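Local atomic coordinates of LPXTG cell wall surface protein (Streptococcus gordonii, PDB entry 4IGB), a protein that is a peptidoglycan-anchored surface protein of a streptococcus, probably an adhesin that presents its N-terminal domains for binding outside the cell. Residues Y65-V76 and S134-W145; V76-Q84 and E125-K133. One frame throughout, in Å; residues are numbered along the deposited sequence.

Interaction 1. Residues Y65-V76 and S134-W145; sequences YPGEMENFTLKV and STVEFFSISELW
Phe72 and Phe139 lie side by side and point the same way from a hydrogen-bonded antiparallel pair, their ring planes at 46° to each other. Phe72 CD1 comes up to the edge of the Phe139 ring, 3.3 Å from CD2. The next ring along, Phe138, is turned across Leu74: its CD2 lies 3.5 Å from Leu74 CG, and CE2 meets Phe72 CB. With chi1 at 77°, Phe138 CG sits between its own backbone N and carbonyl carbon, which folds the ring back over the neighbouring strand. Here two residues, Phe138 and Phe139, stand against the single Phe72 in a classic beta bulge: Phe72 N bonds firmly to Phe139 O (2.8 Å), while Phe72 O takes weak bonds from both opposing N atoms. Aromatic side chains suit this buried interface with strands 84-100 and 103-118, where Phe111 meets both Phe138 and Phe139 edge-to-face and Leu92 and Leu109 touch Phe139.

The face of Asn71, Thr73, Thr135 and Glu137 is more polar. Asn71 and Glu137 approach from opposite directions with amide and carboxylate only 14° from coplanar. Asn71 ND2 is modelled 2.4 Å from Glu137 OE2, too close for an ordinary hydrogen bond, so the exact geometry is doubtful. Farther along, the Thr135 hydroxyl makes a weak bond to Thr73 OG1 at 3.2 Å.

Beyond the strand, Leu144 CD1 fits between Tyr65 CB and Met69 CE. Trp145 CH2 lies over one face of the Tyr65 ring, toward its rim. The whole is an antiparallel strand pair with a classic bulge, inside the six-stranded sheet of the N-terminal domain.

Interaction 2. Residues V76-Q84 and E125-K133; sequences VDKSKKQDQ and ESEMNSAQK
Two bends in the side chain of Lys78, at chi3 (58°) and chi4 (62°), curl its amine back onto the last turn of the helix, and Met128 is likewise folded at chi2 and chi3, so that its methyl enters the loop 76-84. Lys78 NZ gives three hydrogen bonds, all to backbone carbonyls: Lys133 O at 2.8 Å, Met128 O at 2.8 Å and Ser130 O at 2.9 Å. They differ in direction. The first is nearly end-on to its carbonyl, with a C=O...N angle of 171°, whereas Met128 O is met from above the carbonyl plane. A lysine suits this place because its ammonium can serve three acceptors at once, and carbonyl oxygens at and just beyond the helix C-terminus would probably stabilise its charge. Ser130 OG braces the same turn, donating to Glu127 O and accepting from Lys133 N in an ST motif.

Met128 CE lies 3.2 Å from Asp77 O and 3.3 Å from Lys80 O, the two ends of a type I turn. Asp77 OD1 stiffens that turn by accepting from both N and OG of Ser79, the N bond making an Asx turn. The Lys81 chain runs alongside Met128, pointing the other way, and its CD lies 3.3 Å from Glu125 OE1. Lys81 NZ is 5.0 Å from Glu125 OE1, too far for a salt bridge; it makes a weak bond to Lys78 O instead.

Met128 also touches Tyr118 of strand 103-118, Phe170 of strand 170-182 and Met166 of a loop, so the end of helix 122-129 packs both on the loop joining strands 68-75 and 84-100 and on strands 103-118 and 170-182.

In the fold
Both segments of interaction 2 fall within the length of chain that interaction 1 closes off. Val76 belongs to both, and a short loop leads from helix 122-129 to strand 135-142, so the two contacts, with centres about 19 Å apart, join neighbouring parts of the same two lengths of chain. Interaction 1 is buried in its middle and more open at its ends: backbone bonds set the register, and aromatic and aliphatic side chains pack toward strands 84-100 and 103-118. Interaction 2 lies farther from the centre of the chain and has no strand pairing; there the Lys78 amine on three carbonyl oxygens and the buried Met128 side chain hold the loop to the helix end. They meet where Ser134 CA packs 4.2 Å from Lys78 CD.

Interaction 1. Residues Y65-V76 and S134-W145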
loop_
_atom_site.group_PDB
_atom_site.type_symbol
_atom_site.label_atom_id
_atom_site.label_comp_id
_atom_site.label_asym_id
_atom_site.label_seq_id
_atom_site.Cartn_x
_atom_site.Cartn_y
_atom_site.Cartn_z
ATOM N N TYR B 65 -23.781 1.775 -17.300
ATOM C CA TYR B 65 -22.408 2.238 -17.334
ATOM C C TYR B 65 -21.526 1.152 -17.962
ATOM O O TYR B 65 -21.730 -0.035 -17.717
ATOM C CB TYR B 65 -21.926 2.564 -15.920
ATOM C CG TYR B 65 -22.467 3.840 -15.317
ATOM C CD1 TYR B 65 -23.774 3.916 -14.842
ATOM C CD2 TYR B 65 -21.657 4.959 -15.178
ATOM C CE1 TYR B 65 -24.262 5.085 -14.273
ATOM C CE2 TYR B 65 -22.137 6.129 -14.607
ATOM C CZ TYR B 65 -23.440 6.188 -14.157
ATOM O OH TYR B 65 -23.914 7.357 -13.588
ATOM N N PRO B 66 -20.543 1.552 -18.781
ATOM C CA PRO B 66 -19.650 0.580 -19.418
ATOM C C PRO B 66 -18.407 0.366 -18.546
ATOM O O PRO B 66 -17.944 1.342 -17.949
ATOM C CB PRO B 66 -19.270 1.281 -20.732
ATOM C CG PRO B 66 -19.691 2.770 -20.556
ATOM C CD PRO B 66 -20.172 2.931 -19.141
ATOM N N GLY B 67 -17.874 -0.857 -18.458
ATOM C CA GLY B 67 -18.377 -2.007 -19.190
ATOM C C GLY B 67 -18.596 -3.271 -18.367
ATOM O O GLY B 67 -19.733 -3.695 -18.205
ATOM N N GLU B 68 -17.528 -3.891 -17.866
ATOM C CA GLU B 68 -17.658 -5.212 -17.222
ATOM C C GLU B 68 -17.345 -5.203 -15.724
ATOM O O GLU B 68 -16.399 -4.560 -15.264
ATOM C CB GLU B 68 -16.820 -6.276 -17.946
ATOM C CG GLU B 68 -17.126 -6.415 -19.446
ATOM C CD GLU B 68 -18.531 -6.904 -19.748
ATOM O OE1 GLU B 68 -19.080 -7.706 -18.978
ATOM O OE2 GLU B 68 -19.093 -6.502 -20.786
ATOM N N MET B 69 -18.162 -5.921 -14.967
ATOM C CA MET B 69 -18.087 -5.880 -13.514
ATOM C C MET B 69 -18.263 -7.274 -12.934
ATOM O O MET B 69 -19.027 -8.091 -13.458
ATOM C CB MET B 69 -19.191 -4.972 -12.960
ATOM C CG MET B 69 -19.447 -5.126 -11.465
ATOM S SD MET B 69 -20.760 -4.046 -10.854
ATOM C CE MET B 69 -19.906 -2.468 -10.841
ATOM N N GLU B 70 -17.553 -7.543 -11.848
ATOM C CA GLU B 70 -17.840 -8.728 -11.060
ATOM C C GLU B 70 -18.444 -8.255 -9.759
ATOM O O GLU B 70 -17.825 -7.487 -9.013
ATOM C CB GLU B 70 -16.584 -9.572 -10.832
ATOM C CG GLU B 70 -16.883 -10.963 -10.222
ATOM C CD GLU B 70 -17.500 -11.940 -11.209
ATOM O OE1 GLU B 70 -17.539 -11.647 -12.424
ATOM O OE2 GLU B 70 -17.943 -13.020 -10.768
ATOM N N ASN B 71 -19.665 -8.710 -9.495
ATOM C CA ASN B 71 -20.458 -8.190 -8.388
ATOM C C ASN B 71 -20.678 -9.205 -7.293
ATOM O O ASN B 71 -20.835 -10.393 -7.564
ATOM C CB ASN B 71 -21.828 -7.714 -8.874
ATOM C CG ASN B 71 -22.476 -6.756 -7.903
ATOM O OD1 ASN B 71 -23.689 -6.798 -7.712
ATOM N ND2 ASN B 71 -21.679 -5.891 -7.276
ATOM N N PHE B 72 -20.728 -8.726 -6.055
ATOM C CA PHE B 72 -20.904 -9.611 -4.909
ATOM C C PHE B 72 -21.959 -9.067 -3.968
ATOM O O PHE B 72 -21.873 -7.919 -3.496
ATOM C CB PHE B 72 -19.588 -9.780 -4.147
ATOM C CG PHE B 72 -18.485 -10.396 -4.952
ATOM C CD1 PHE B 72 -17.743 -9.629 -5.840
ATOM C CD2 PHE B 72 -18.165 -11.742 -4.800
ATOM C CE1 PHE B 72 -16.702 -10.196 -6.561
ATOM C CE2 PHE B 72 -17.145 -12.314 -5.534
ATOM C CZ PHE B 72 -16.407 -11.540 -6.414
ATOM N N THR B 73 -22.955 -9.889 -3.681
ATOM C CA THR B 73 -23.971 -9.502 -2.717
ATOM C C THR B 73 -24.106 -10.558 -1.641
ATOM O O THR B 73 -23.564 -11.654 -1.766
ATOM C CB THR B 73 -25.338 -9.290 -3.400
ATOM O OG1 THR B 73 -25.846 -10.550 -3.850
ATOM C CG2 THR B 73 -25.206 -8.314 -4.593
ATOM N N LEU B 74 -24.834 -10.210 -0.582
ATOM C CA LEU B 74 -25.061 -11.083 0.556
ATOM C C LEU B 74 -26.548 -11.430 0.658
ATOM O O LEU B 74 -27.400 -10.546 0.659
ATOM C CB LEU B 74 -24.592 -10.389 1.841
ATOM C CG LEU B 74 -23.082 -10.346 2.048
ATOM C CD1 LEU B 74 -22.703 -9.358 3.136
ATOM C CD2 LEU B 74 -22.547 -11.755 2.368
ATOM N N LYS B 75 -26.855 -12.721 0.730
ATOM C CA LYS B 75 -28.232 -13.192 0.908
ATOM C C LYS B 75 -28.735 -12.951 2.326
ATOM O O LYS B 75 -28.189 -13.506 3.281
ATOM C CB LYS B 75 -28.314 -14.687 0.609
ATOM C CG LYS B 75 -27.817 -15.053 -0.777
ATOM C CD LYS B 75 -27.596 -16.556 -0.909
ATOM C CE LYS B 75 -27.143 -16.899 -2.321
ATOM N NZ LYS B 75 -26.613 -18.283 -2.433
ATOM N N VAL B 76 -29.790 -12.154 2.473
ATOM C CA VAL B 76 -30.304 -11.868 3.807
ATOM C C VAL B 76 -31.445 -12.799 4.209
ATOM O O VAL B 76 -32.093 -13.407 3.361
ATOM C CB VAL B 76 -30.732 -10.386 3.964
ATOM C CG1 VAL B 76 -29.564 -9.484 3.665
ATOM C CG2 VAL B 76 -31.877 -10.059 3.053
ATOM N N SER B 134 -33.810 -9.965 -2.397
ATOM C CA SER B 134 -33.309 -10.988 -1.476
ATOM C C SER B 134 -31.850 -10.813 -1.050
ATOM O O SER B 134 -31.376 -11.532 -0.169
ATOM C CB SER B 134 -33.477 -12.381 -2.079
ATOM O OG SER B 134 -32.669 -12.521 -3.236
ATOM N N THR B 135 -31.133 -9.880 -1.664
ATOM C CA THR B 135 -29.730 -9.705 -1.313
ATOM C C THR B 135 -29.380 -8.248 -1.044
ATOM O O THR B 135 -30.173 -7.339 -1.322
ATOM C CB THR B 135 -28.796 -10.256 -2.402
ATOM O OG1 THR B 135 -28.857 -9.409 -3.555
ATOM C CG2 THR B 135 -29.176 -11.680 -2.788
ATOM N N VAL B 136 -28.190 -8.033 -0.487
ATOM C CA VAL B 136 -27.699 -6.691 -0.225
ATOM C C VAL B 136 -26.295 -6.560 -0.820
ATOM O O VAL B 136 -25.469 -7.471 -0.713
ATOM C CB VAL B 136 -27.689 -6.380 1.295
ATOM C CG1 VAL B 136 -26.951 -5.091 1.589
ATOM C CG2 VAL B 136 -29.113 -6.319 1.846
ATOM N N GLU B 137 -26.037 -5.427 -1.457
ATOM C CA GLU B 137 -24.756 -5.153 -2.094
ATOM C C GLU B 137 -23.650 -4.967 -1.049
ATOM O O GLU B 137 -23.877 -4.354 -0.006
ATOM C CB GLU B 137 -24.893 -3.880 -2.934
ATOM C CG GLU B 137 -23.649 -3.493 -3.721
ATOM C CD GLU B 137 -23.439 -4.358 -4.959
ATOM O OE1 GLU B 137 -24.433 -4.848 -5.545
ATOM O OE2 GLU B 137 -22.265 -4.555 -5.345
ATOM N N PHE B 138 -22.454 -5.481 -1.315
ATOM C CA PHE B 138 -21.320 -5.105 -0.469
ATOM C C PHE B 138 -20.004 -4.847 -1.196
ATOM O O PHE B 138 -19.151 -4.135 -0.679
ATOM C CB PHE B 138 -21.120 -6.087 0.700
ATOM C CG PHE B 138 -20.479 -7.388 0.315
ATOM C CD1 PHE B 138 -19.123 -7.590 0.518
ATOM C CD2 PHE B 138 -21.238 -8.428 -0.224
ATOM C CE1 PHE B 138 -18.531 -8.797 0.179
ATOM C CE2 PHE B 138 -20.646 -9.632 -0.570
ATOM C CZ PHE B 138 -19.300 -9.825 -0.362
ATOM N N PHE B 139 -19.843 -5.396 -2.396
ATOM C CA PHE B 139 -18.540 -5.381 -3.048
ATOM C C PHE B 139 -18.617 -5.637 -4.544
ATOM O O PHE B 139 -19.372 -6.499 -5.003
ATOM C CB PHE B 139 -17.635 -6.441 -2.389
ATOM C CG PHE B 139 -16.280 -6.583 -3.030
ATOM C CD1 PHE B 139 -15.302 -5.615 -2.844
ATOM C CD2 PHE B 139 -15.975 -7.699 -3.797
ATOM C CE1 PHE B 139 -14.040 -5.752 -3.411
ATOM C CE2 PHE B 139 -14.708 -7.842 -4.373
ATOM C CZ PHE B 139 -13.751 -6.868 -4.184
ATOM N N SER B 140 -17.814 -4.902 -5.311
ATOM C CA SER B 140 -17.718 -5.171 -6.742
ATOM C C SER B 140 -16.326 -4.854 -7.223
ATOM O O SER B 140 -15.587 -4.087 -6.586
ATOM C CB SER B 140 -18.755 -4.368 -7.555
ATOM O OG SER B 140 -18.468 -2.975 -7.519
ATOM N N ILE B 141 -15.977 -5.460 -8.350
ATOM C CA ILE B 141 -14.729 -5.182 -9.037
ATOM C C ILE B 141 -15.054 -4.704 -10.450
ATOM O O ILE B 141 -15.745 -5.389 -11.198
ATOM C CB ILE B 141 -13.870 -6.447 -9.128
ATOM C CG1 ILE B 141 -13.619 -7.003 -7.727
ATOM C CG2 ILE B 141 -12.561 -6.160 -9.859
ATOM C CD1 ILE B 141 -12.861 -8.322 -7.722
ATOM N N SER B 142 -14.563 -3.529 -10.811
ATOM C CA SER B 142 -14.795 -2.987 -12.143
ATOM C C SER B 142 -13.926 -1.776 -12.350
ATOM O O SER B 142 -13.312 -1.262 -11.412
ATOM C CB SER B 142 -16.237 -2.526 -12.296
ATOM O OG SER B 142 -16.393 -1.259 -11.675
ATOM N N GLU B 143 -13.896 -1.289 -13.583
ATOM C CA GLU B 143 -13.240 -0.022 -13.822
ATOM C C GLU B 143 -14.232 1.044 -14.268
ATOM O O GLU B 143 -13.887 1.932 -15.028
ATOM C CB GLU B 143 -12.059 -0.187 -14.785
ATOM C CG GLU B 143 -10.936 -1.027 -14.181
ATOM C CD GLU B 143 -9.783 -1.282 -15.139
ATOM O OE1 GLU B 143 -8.634 -0.996 -14.772
ATOM O OE2 GLU B 143 -10.018 -1.793 -16.251
ATOM N N LEU B 144 -15.466 0.962 -13.777
ATOM C CA LEU B 144 -16.462 1.995 -14.083
ATOM C C LEU B 144 -16.007 3.383 -13.638
ATOM O O LEU B 144 -16.309 4.373 -14.299
ATOM C CB LEU B 144 -17.805 1.724 -13.399
ATOM C CG LEU B 144 -18.657 0.492 -13.676
ATOM C CD1 LEU B 144 -20.102 0.807 -13.301
ATOM C CD2 LEU B 144 -18.540 0.048 -15.126
ATOM N N TRP B 145 -15.313 3.449 -12.501
ATOM C CA TRP B 145 -15.021 4.713 -11.833
ATOM C C TRP B 145 -13.546 5.087 -11.930
ATOM O O TRP B 145 -13.212 6.218 -12.273
ATOM C CB TRP B 145 -15.460 4.634 -10.369
ATOM C CG TRP B 145 -16.833 4.059 -10.235
ATOM C CD1 TRP B 145 -17.191 2.921 -9.569
ATOM C CD2 TRP B 145 -18.035 4.583 -10.807
ATOM N NE1 TRP B 145 -18.548 2.711 -9.683
ATOM C CE2 TRP B 145 -19.089 3.719 -10.441
ATOM C CE3 TRP B 145 -18.324 5.702 -11.594
ATOM C CZ2 TRP B 145 -20.411 3.940 -10.830
ATOM C CZ3 TRP B 145 -19.644 5.919 -11.987
ATOM C CH2 TRP B 145 -20.666 5.041 -11.604
HETATM O O HOH W 1 -14.848 -2.475 -15.934
HETATM O O HOH W 2 -32.191 -14.098 0.825
#

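Interaction 2. Residues V76-Q84 and E125-K133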
loop_
_atom_site.group_PDB
_atom_site.type_symbol
_atom_site.label_atom_id
_atom_site.label_comp_id
_atom_site.label_asym_id
_atom_site.label_seq_id
_atom_site.Cartn_x
_atom_site.Cartn_y
_atom_site.Cartn_z
ATOM N N VAL B 76 -29.790 -12.154 2.473
ATOM C CA VAL B 76 -30.304 -11.868 3.807
ATOM C C VAL B 76 -31.445 -12.799 4.209
ATOM O O VAL B 76 -32.093 -13.407 3.361
ATOM C CB VAL B 76 -30.732 -10.386 3.964
ATOM C CG1 VAL B 76 -29.564 -9.484 3.665
ATOM C CG2 VAL B 76 -31.877 -10.059 3.053
ATOM N N ASP B 77 -31.664 -12.938 5.510
ATOM C CA ASP B 77 -32.860 -13.614 5.990
ATOM C C ASP B 77 -33.972 -12.572 5.995
ATOM O O ASP B 77 -33.973 -11.662 6.820
ATOM C CB ASP B 77 -32.639 -14.169 7.397
ATOM C CG ASP B 77 -33.783 -15.061 7.859
ATOM O OD1 ASP B 77 -34.941 -14.821 7.449
ATOM O OD2 ASP B 77 -33.517 -16.007 8.627
ATOM N N LYS B 78 -34.899 -12.683 5.052
ATOM C CA LYS B 78 -35.924 -11.660 4.876
ATOM C C LYS B 78 -36.912 -11.624 6.040
ATOM O O LYS B 78 -37.671 -10.665 6.189
ATOM C CB LYS B 78 -36.664 -11.861 3.548
ATOM C CG LYS B 78 -35.802 -11.613 2.318
ATOM C CD LYS B 78 -36.353 -12.326 1.083
ATOM C CE LYS B 78 -37.785 -11.890 0.764
ATOM N NZ LYS B 78 -37.855 -10.438 0.452
ATOM N N SER B 79 -36.885 -12.657 6.878
ATOM C CA SER B 79 -37.824 -12.733 7.991
ATOM C C SER B 79 -37.266 -12.057 9.226
ATOM O O SER B 79 -37.969 -11.906 10.224
ATOM C CB SER B 79 -38.161 -14.186 8.326
ATOM O OG SER B 79 -37.124 -14.788 9.090
ATOM N N LYS B 80 -35.996 -11.668 9.169
ATOM C CA LYS B 80 -35.339 -11.095 10.338
ATOM C C LYS B 80 -35.014 -9.625 10.146
ATOM O O LYS B 80 -33.956 -9.255 9.611
ATOM C CB LYS B 80 -34.083 -11.883 10.700
ATOM C CG LYS B 80 -34.364 -13.255 11.265
ATOM C CD LYS B 80 -33.075 -13.996 11.555
ATOM C CE LYS B 80 -33.359 -15.384 12.129
ATOM N NZ LYS B 80 -32.099 -16.086 12.498
ATOM N N LYS B 81 -35.935 -8.780 10.591
ATOM C CA LYS B 81 -35.764 -7.349 10.431
ATOM C C LYS B 81 -34.865 -6.833 11.543
ATOM O O LYS B 81 -35.308 -6.204 12.502
ATOM C CB LYS B 81 -37.123 -6.646 10.366
ATOM C CG LYS B 81 -37.896 -7.018 9.095
ATOM C CD LYS B 81 -39.401 -6.896 9.265
ATOM C CE LYS B 81 -40.119 -7.423 8.030
ATOM N NZ LYS B 81 -39.619 -8.779 7.635
ATOM N N GLN B 82 -33.580 -7.128 11.398
ATOM C CA GLN B 82 -32.600 -6.776 12.400
ATOM C C GLN B 82 -31.210 -6.926 11.806
ATOM O O GLN B 82 -31.055 -7.380 10.672
ATOM C CB GLN B 82 -32.748 -7.682 13.620
ATOM C CG GLN B 82 -32.527 -9.153 13.324
ATOM C CD GLN B 82 -32.969 -10.039 14.470
ATOM O OE1 GLN B 82 -33.836 -9.660 15.260
ATOM N NE2 GLN B 82 -32.374 -11.223 14.570
ATOM N N ASP B 83 -30.201 -6.532 12.570
ATOM C CA ASP B 83 -28.833 -6.619 12.087
ATOM C C ASP B 83 -28.499 -8.054 11.729
ATOM O O ASP B 83 -28.953 -8.991 12.381
ATOM C CB ASP B 83 -27.861 -6.087 13.135
ATOM C CG ASP B 83 -28.039 -4.604 13.380
ATOM O OD1 ASP B 83 -28.855 -3.979 12.666
ATOM O OD2 ASP B 83 -27.359 -4.056 14.275
ATOM N N GLN B 84 -27.730 -8.228 10.665
ATOM C CA GLN B 84 -27.283 -9.558 10.279
ATOM C C GLN B 84 -25.783 -9.557 10.000
ATOM O O GLN B 84 -25.283 -8.723 9.255
ATOM C CB GLN B 84 -28.094 -10.087 9.093
ATOM C CG GLN B 84 -29.577 -10.209 9.416
ATOM C CD GLN B 84 -30.415 -10.701 8.256
ATOM O OE1 GLN B 84 -31.577 -10.313 8.115
ATOM N NE2 GLN B 84 -29.847 -11.566 7.433
ATOM N N GLU B 125 -38.384 -2.018 5.524
ATOM C CA GLU B 125 -39.444 -3.001 5.718
ATOM C C GLU B 125 -39.983 -3.482 4.377
ATOM O O GLU B 125 -40.198 -4.674 4.156
ATOM C CB GLU B 125 -40.577 -2.378 6.529
ATOM C CG GLU B 125 -41.835 -3.232 6.609
ATOM C CD GLU B 125 -42.004 -3.893 7.963
ATOM O OE1 GLU B 125 -40.987 -4.039 8.677
ATOM O OE2 GLU B 125 -43.150 -4.256 8.318
ATOM N N SER B 126 -40.208 -2.526 3.488
ATOM C CA SER B 126 -40.763 -2.798 2.178
ATOM C C SER B 126 -39.879 -3.792 1.418
ATOM O O SER B 126 -40.369 -4.793 0.896
ATOM C CB SER B 126 -40.898 -1.485 1.411
ATOM O OG SER B 126 -41.447 -1.686 0.128
ATOM N N GLU B 127 -38.575 -3.516 1.367
ATOM C CA GLU B 127 -37.621 -4.406 0.702
ATOM C C GLU B 127 -37.631 -5.802 1.325
ATOM O O GLU B 127 -37.669 -6.806 0.624
ATOM C CB GLU B 127 -36.204 -3.823 0.758
ATOM C CG GLU B 127 -36.049 -2.506 0.035
ATOM C CD GLU B 127 -36.158 -2.649 -1.482
ATOM O OE1 GLU B 127 -37.289 -2.654 -2.001
ATOM O OE2 GLU B 127 -35.114 -2.761 -2.157
ATOM N N MET B 128 -37.606 -5.862 2.650
ATOM C CA MET B 128 -37.600 -7.149 3.340
ATOM C C MET B 128 -38.829 -7.976 3.000
ATOM O O MET B 128 -38.741 -9.195 2.823
ATOM C CB MET B 128 -37.492 -6.950 4.854
ATOM C CG MET B 128 -36.129 -6.432 5.291
ATOM S SD MET B 128 -34.805 -7.631 5.047
ATOM C CE MET B 128 -34.998 -8.637 6.517
ATOM N N ASN B 129 -39.976 -7.310 2.910
ATOM C CA ASN B 129 -41.228 -8.000 2.604
ATOM C C ASN B 129 -41.471 -8.241 1.112
ATOM O O ASN B 129 -42.294 -9.085 0.745
ATOM C CB ASN B 129 -42.415 -7.252 3.207
ATOM C CG ASN B 129 -42.409 -7.291 4.711
ATOM O OD1 ASN B 129 -42.842 -6.348 5.369
ATOM N ND2 ASN B 129 -41.902 -8.382 5.267
ATOM N N SER B 130 -40.760 -7.505 0.260
ATOM C CA SER B 130 -40.952 -7.621 -1.188
ATOM C C SER B 130 -40.847 -9.069 -1.653
ATOM O O SER B 130 -40.350 -9.936 -0.935
ATOM C CB SER B 130 -39.919 -6.777 -1.940
ATOM O OG SER B 130 -38.699 -7.492 -2.070
ATOM N N ALA B 131 -41.312 -9.338 -2.865
ATOM C CA ALA B 131 -41.202 -10.679 -3.413
ATOM C C ALA B 131 -39.861 -10.873 -4.115
ATOM O O ALA B 131 -39.285 -11.955 -4.082
ATOM C CB ALA B 131 -42.355 -10.962 -4.368
ATOM N N GLN B 132 -39.358 -9.815 -4.740
ATOM C CA GLN B 132 -38.208 -9.960 -5.626
ATOM C C GLN B 132 -36.839 -9.652 -5.004
ATOM O O GLN B 132 -35.827 -10.113 -5.525
ATOM C CB GLN B 132 -38.402 -9.136 -6.905
ATOM C CG GLN B 132 -38.642 -7.654 -6.652
ATOM C CD GLN B 132 -38.354 -6.788 -7.871
ATOM O OE1 GLN B 132 -37.527 -7.141 -8.720
ATOM N NE2 GLN B 132 -39.038 -5.642 -7.963
ATOM N N LYS B 133 -36.795 -8.883 -3.915
ATOM C CA LYS B 133 -35.507 -8.492 -3.336
ATOM C C LYS B 133 -35.050 -9.493 -2.282
ATOM O O LYS B 133 -35.807 -9.828 -1.369
ATOM C CB LYS B 133 -35.576 -7.097 -2.718
ATOM C CG LYS B 133 -36.056 -6.002 -3.649
ATOM C CD LYS B 133 -35.312 -6.004 -4.961
ATOM C CE LYS B 133 -35.578 -4.710 -5.699
ATOM N NZ LYS B 133 -35.203 -4.791 -7.138
#